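Dermonecrotic toxin (PDB 2EBF) acts as a potent mitogen and osteolytic toxin that induces bone resorption and is associated with severe progressive atrophic rhinitis in pigs. Local coordinates at residues I359-V373 against F384-L397. Residues are numbered along the deposited sequence; the frame is centred on the assembly and turned at random.
Sequences INERIEKCMNTYRGV and FFLNNLTTFIDNGL
Ile359 opens the contact by setting its CG2 methyl 3.8 Å from CZ of Phe384, whose ring also meets Trp537 of strand 537-539. At Asn360 a water joins the two segments, donating to OD1 and lying 2.7 Å from OG1 of Thr391.

Ile363 places both branches against the second segment. Its CG2, anti to the backbone N, lies over one face of Phe392, 3.7 Å from the ring centroid and 9° off the normal, a CH-pi contact; Phe385 CE2 lies against the opposite face, offset toward the rim. The other branch crosses the CE2 side of the ring before CD1 reaches the CG2 methyl of Thr391 and CB of Asn388. Glu364 follows on the outer side, where its CG methylene, not its carboxylate, approaches the side-chain amide of Asn395.

The bend of Met367 at chi2 (-58°) brings SD to the edge of Phe392, 5.4 Å from the ring centroid, in a Met-aromatic contact. The same sulfur touches Leu397 CD1, and CB packs on Asn395. At Asn368, OD1 accepts a bent hydrogen bond from Asn395 ND2 (3.0 Å), with the donor tilted from the carbonyl plane. Past the helix, Val373 brings CG1 to the edge of Phe392.

Helices 359-370 and 389-394 run 35° apart, the second ending in a Schellman motif at Gly396. In the C2 domain of the toxin's C-terminal region, the first leads into strand 372-376 and the second into strand 399-402, with strand 498-502 between these two in the mixed sheet. With both faces and the edge of Phe392 occupied, its ring rotation is probably restricted. The bent amide-amide hydrogen bond and bridging water, on the more exposed side, probably constrain the helices less, although Asn395 O also accepts from Lys497 NZ.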
# COMPACT_ATOMS: atom_id res chain seq x y z
N ILE A 359 3.63 -19.17 37.63
CA ILE A 359 3.14 -19.51 36.29
C ILE A 359 1.64 -19.25 36.22
O ILE A 359 1.16 -18.58 35.31
CB ILE A 359 3.52 -20.97 35.89
CG1 ILE A 359 5.00 -21.04 35.51
CG2 ILE A 359 2.65 -21.49 34.74
CD1 ILE A 359 5.64 -22.38 35.77
N ASN A 360 0.90 -19.73 37.23
CA ASN A 360 -0.55 -19.56 37.25
C ASN A 360 -1.03 -18.12 37.37
O ASN A 360 -2.05 -17.76 36.78
CB ASN A 360 -1.20 -20.48 38.30
CG ASN A 360 -1.06 -21.95 37.93
OD1 ASN A 360 -0.69 -22.26 36.79
ND2 ASN A 360 -1.32 -22.84 38.88
N GLU A 361 -0.29 -17.29 38.10
CA GLU A 361 -0.60 -15.86 38.21
C GLU A 361 -0.38 -15.17 36.87
O GLU A 361 -1.17 -14.31 36.46
CB GLU A 361 0.27 -15.22 39.29
CG GLU A 361 -0.22 -15.52 40.69
CD GLU A 361 0.78 -15.12 41.78
OE1 GLU A 361 0.37 -15.10 42.96
OE2 GLU A 361 1.96 -14.86 41.46
N ARG A 362 0.70 -15.56 36.19
CA ARG A 362 0.97 -15.09 34.83
C ARG A 362 -0.15 -15.44 33.85
O ARG A 362 -0.57 -14.60 33.07
CB ARG A 362 2.30 -15.63 34.33
CG ARG A 362 3.48 -14.76 34.75
CD ARG A 362 4.79 -15.40 34.40
NE ARG A 362 5.34 -16.14 35.52
CZ ARG A 362 6.28 -17.07 35.42
NH1 ARG A 362 6.78 -17.39 34.23
NH2 ARG A 362 6.72 -17.70 36.50
N ILE A 363 -0.63 -16.68 33.90
CA ILE A 363 -1.70 -17.12 33.01
C ILE A 363 -2.99 -16.36 33.29
O ILE A 363 -3.71 -15.97 32.34
CB ILE A 363 -1.96 -18.64 33.11
CG1 ILE A 363 -0.70 -19.43 32.71
CG2 ILE A 363 -3.18 -19.03 32.26
CD1 ILE A 363 -0.77 -20.94 33.01
N GLU A 364 -3.28 -16.16 34.57
CA GLU A 364 -4.44 -15.37 35.01
C GLU A 364 -4.35 -13.93 34.53
O GLU A 364 -5.35 -13.38 34.06
CB GLU A 364 -4.58 -15.40 36.53
CG GLU A 364 -5.18 -16.70 37.06
CD GLU A 364 -4.89 -16.94 38.54
OE1 GLU A 364 -4.43 -16.02 39.24
OE2 GLU A 364 -5.14 -18.08 39.00
N LYS A 365 -3.17 -13.32 34.66
CA LYS A 365 -2.96 -11.95 34.22
C LYS A 365 -3.07 -11.81 32.70
O LYS A 365 -3.68 -10.86 32.23
CB LYS A 365 -1.62 -11.40 34.72
CG LYS A 365 -1.53 -9.86 34.66
CD LYS A 365 -0.62 -9.32 35.75
CE LYS A 365 -0.82 -7.83 35.99
NZ LYS A 365 -1.98 -7.54 36.90
N CYS A 366 -2.50 -12.75 31.95
CA CYS A 366 -2.57 -12.72 30.48
C CYS A 366 -4.00 -12.87 29.98
O CYS A 366 -4.45 -12.14 29.08
CB CYS A 366 -1.68 -13.81 29.85
SG CYS A 366 0.11 -13.49 30.00
N MET A 367 -4.72 -13.82 30.57
CA MET A 367 -6.10 -14.09 30.16
C MET A 367 -7.07 -13.01 30.65
O MET A 367 -7.84 -12.47 29.86
CB MET A 367 -6.54 -15.50 30.59
CG MET A 367 -5.90 -16.65 29.79
SD MET A 367 -6.15 -16.63 27.99
CE MET A 367 -4.70 -15.73 27.43
N ASN A 368 -7.00 -12.66 31.93
CA ASN A 368 -8.02 -11.80 32.54
C ASN A 368 -7.77 -10.30 32.42
O ASN A 368 -8.73 -9.52 32.32
CB ASN A 368 -8.26 -12.19 34.00
CG ASN A 368 -8.69 -13.64 34.16
OD1 ASN A 368 -8.33 -14.30 35.13
ND2 ASN A 368 -9.48 -14.13 33.21
N THR A 369 -6.50 -9.89 32.41
CA THR A 369 -6.15 -8.47 32.29
C THR A 369 -5.73 -8.09 30.87
O THR A 369 -6.31 -7.18 30.26
CB THR A 369 -5.04 -8.08 33.31
OG1 THR A 369 -5.52 -8.28 34.64
CG2 THR A 369 -4.62 -6.63 33.15
N TYR A 370 -4.72 -8.78 30.32
CA TYR A 370 -4.21 -8.44 28.99
C TYR A 370 -5.12 -8.93 27.87
O TYR A 370 -5.09 -8.39 26.76
CB TYR A 370 -2.80 -8.98 28.78
CG TYR A 370 -1.80 -8.64 29.86
CD1 TYR A 370 -1.88 -7.44 30.59
CD2 TYR A 370 -0.74 -9.50 30.13
CE1 TYR A 370 -0.94 -7.13 31.58
CE2 TYR A 370 0.21 -9.19 31.11
CZ TYR A 370 0.10 -8.01 31.83
OH TYR A 370 1.03 -7.71 32.79
N ARG A 371 -5.90 -9.97 28.17
CA ARG A 371 -6.82 -10.61 27.21
C ARG A 371 -6.07 -11.37 26.11
O ARG A 371 -6.67 -11.85 25.15
CB ARG A 371 -7.78 -9.59 26.59
CG ARG A 371 -8.44 -8.64 27.60
CD ARG A 371 -9.70 -9.24 28.17
NE ARG A 371 -10.58 -9.66 27.09
CZ ARG A 371 -11.81 -10.14 27.26
NH1 ARG A 371 -12.33 -10.26 28.47
NH2 ARG A 371 -12.51 -10.50 26.19
N GLY A 372 -4.75 -11.48 26.24
CA GLY A 372 -3.96 -12.22 25.28
C GLY A 372 -2.49 -12.25 25.62
O GLY A 372 -2.00 -11.47 26.44
N VAL A 373 -1.78 -13.18 24.98
CA VAL A 373 -0.34 -13.28 25.09
C VAL A 373 0.21 -13.94 23.84
O VAL A 373 -0.48 -14.75 23.21
CB VAL A 373 0.11 -14.03 26.39
CG1 VAL A 373 -0.38 -15.47 26.40
CG2 VAL A 373 1.63 -13.97 26.58
N PHE A 384 4.98 -25.95 26.49
CA PHE A 384 4.64 -25.23 27.73
C PHE A 384 3.15 -24.85 27.76
O PHE A 384 2.47 -25.04 28.77
CB PHE A 384 5.49 -23.97 27.89
CG PHE A 384 5.12 -23.15 29.10
CD1 PHE A 384 4.17 -22.14 29.01
CD2 PHE A 384 5.72 -23.41 30.33
CE1 PHE A 384 3.82 -21.41 30.12
CE2 PHE A 384 5.37 -22.67 31.45
CZ PHE A 384 4.41 -21.68 31.35
N PHE A 385 2.67 -24.29 26.66
CA PHE A 385 1.27 -23.91 26.54
C PHE A 385 0.37 -25.14 26.75
O PHE A 385 -0.54 -25.13 27.58
CB PHE A 385 1.01 -23.26 25.17
CG PHE A 385 -0.43 -23.00 24.90
CD1 PHE A 385 -1.13 -23.75 23.96
CD2 PHE A 385 -1.12 -22.02 25.62
CE1 PHE A 385 -2.47 -23.53 23.73
CE2 PHE A 385 -2.47 -21.79 25.40
CZ PHE A 385 -3.14 -22.54 24.45
N LEU A 386 0.67 -26.21 26.02
CA LEU A 386 -0.13 -27.44 26.13
C LEU A 386 -0.09 -28.04 27.53
O LEU A 386 -1.11 -28.52 28.01
CB LEU A 386 0.29 -28.47 25.07
CG LEU A 386 0.08 -28.02 23.61
CD1 LEU A 386 0.52 -29.09 22.65
CD2 LEU A 386 -1.37 -27.64 23.37
N ASN A 387 1.07 -27.99 28.18
CA ASN A 387 1.21 -28.47 29.56
C ASN A 387 0.40 -27.68 30.59
O ASN A 387 0.10 -28.18 31.67
CB ASN A 387 2.69 -28.48 29.98
CG ASN A 387 3.48 -29.58 29.31
OD1 ASN A 387 4.70 -29.53 29.24
ND2 ASN A 387 2.77 -30.59 28.79
N ASN A 388 0.06 -26.44 30.24
CA ASN A 388 -0.72 -25.58 31.12
C ASN A 388 -2.07 -25.22 30.53
O ASN A 388 -2.73 -24.29 30.99
CB ASN A 388 0.08 -24.31 31.44
CG ASN A 388 1.32 -24.61 32.24
OD1 ASN A 388 2.42 -24.59 31.71
ND2 ASN A 388 1.15 -24.92 33.53
N LEU A 389 -2.50 -25.98 29.52
CA LEU A 389 -3.69 -25.65 28.75
C LEU A 389 -4.96 -25.50 29.60
O LEU A 389 -5.74 -24.55 29.41
CB LEU A 389 -3.91 -26.67 27.63
CG LEU A 389 -5.12 -26.47 26.72
CD1 LEU A 389 -5.05 -25.13 25.99
CD2 LEU A 389 -5.22 -27.62 25.73
N THR A 390 -5.16 -26.42 30.54
CA THR A 390 -6.33 -26.41 31.41
C THR A 390 -6.48 -25.06 32.10
O THR A 390 -7.60 -24.56 32.27
CB THR A 390 -6.22 -27.52 32.47
OG1 THR A 390 -6.27 -28.79 31.82
CG2 THR A 390 -7.36 -27.44 33.51
N THR A 391 -5.35 -24.47 32.49
CA THR A 391 -5.34 -23.24 33.25
C THR A 391 -5.72 -22.07 32.35
O THR A 391 -6.45 -21.16 32.77
CB THR A 391 -3.96 -23.03 33.92
OG1 THR A 391 -3.63 -24.21 34.67
CG2 THR A 391 -3.97 -21.82 34.86
N PHE A 392 -5.25 -22.08 31.10
CA PHE A 392 -5.65 -21.07 30.13
C PHE A 392 -7.16 -21.14 29.88
O PHE A 392 -7.84 -20.11 29.87
CB PHE A 392 -4.89 -21.22 28.81
CG PHE A 392 -3.49 -20.66 28.83
CD1 PHE A 392 -3.25 -19.33 28.48
CD2 PHE A 392 -2.41 -21.47 29.18
CE1 PHE A 392 -1.95 -18.80 28.50
CE2 PHE A 392 -1.10 -20.95 29.20
CZ PHE A 392 -0.87 -19.62 28.86
N ILE A 393 -7.67 -22.36 29.69
CA ILE A 393 -9.09 -22.60 29.40
C ILE A 393 -9.97 -22.14 30.56
O ILE A 393 -11.00 -21.48 30.36
CB ILE A 393 -9.34 -24.10 29.07
CG1 ILE A 393 -8.61 -24.48 27.77
CG2 ILE A 393 -10.83 -24.42 28.97
CD1 ILE A 393 -8.71 -25.96 27.42
N ASP A 394 -9.56 -22.48 31.78
CA ASP A 394 -10.27 -22.07 32.99
C ASP A 394 -10.37 -20.56 33.18
O ASP A 394 -11.28 -20.08 33.85
CB ASP A 394 -9.61 -22.70 34.22
CG ASP A 394 -9.88 -24.18 34.33
OD1 ASP A 394 -10.69 -24.72 33.55
OD2 ASP A 394 -9.30 -24.81 35.24
N ASN A 395 -9.42 -19.83 32.61
CA ASN A 395 -9.43 -18.37 32.67
C ASN A 395 -10.01 -17.73 31.42
O ASN A 395 -9.83 -16.53 31.17
CB ASN A 395 -8.03 -17.84 33.00
CG ASN A 395 -7.64 -18.12 34.43
OD1 ASN A 395 -6.97 -19.12 34.72
ND2 ASN A 395 -8.09 -17.28 35.34
N GLY A 396 -10.71 -18.53 30.61
CA GLY A 396 -11.49 -18.02 29.50
C GLY A 396 -10.88 -17.99 28.10
O GLY A 396 -11.47 -17.39 27.20
N LEU A 397 -9.74 -18.66 27.89
CA LEU A 397 -9.16 -18.77 26.54
C LEU A 397 -10.23 -19.16 25.52
O LEU A 397 -10.95 -20.14 25.71
CB LEU A 397 -8.03 -19.83 26.50
CG LEU A 397 -7.36 -20.10 25.15
CD1 LEU A 397 -6.39 -18.98 24.79
CD2 LEU A 397 -6.67 -21.46 25.16
O HOH W 1 -1.01 -24.30 35.06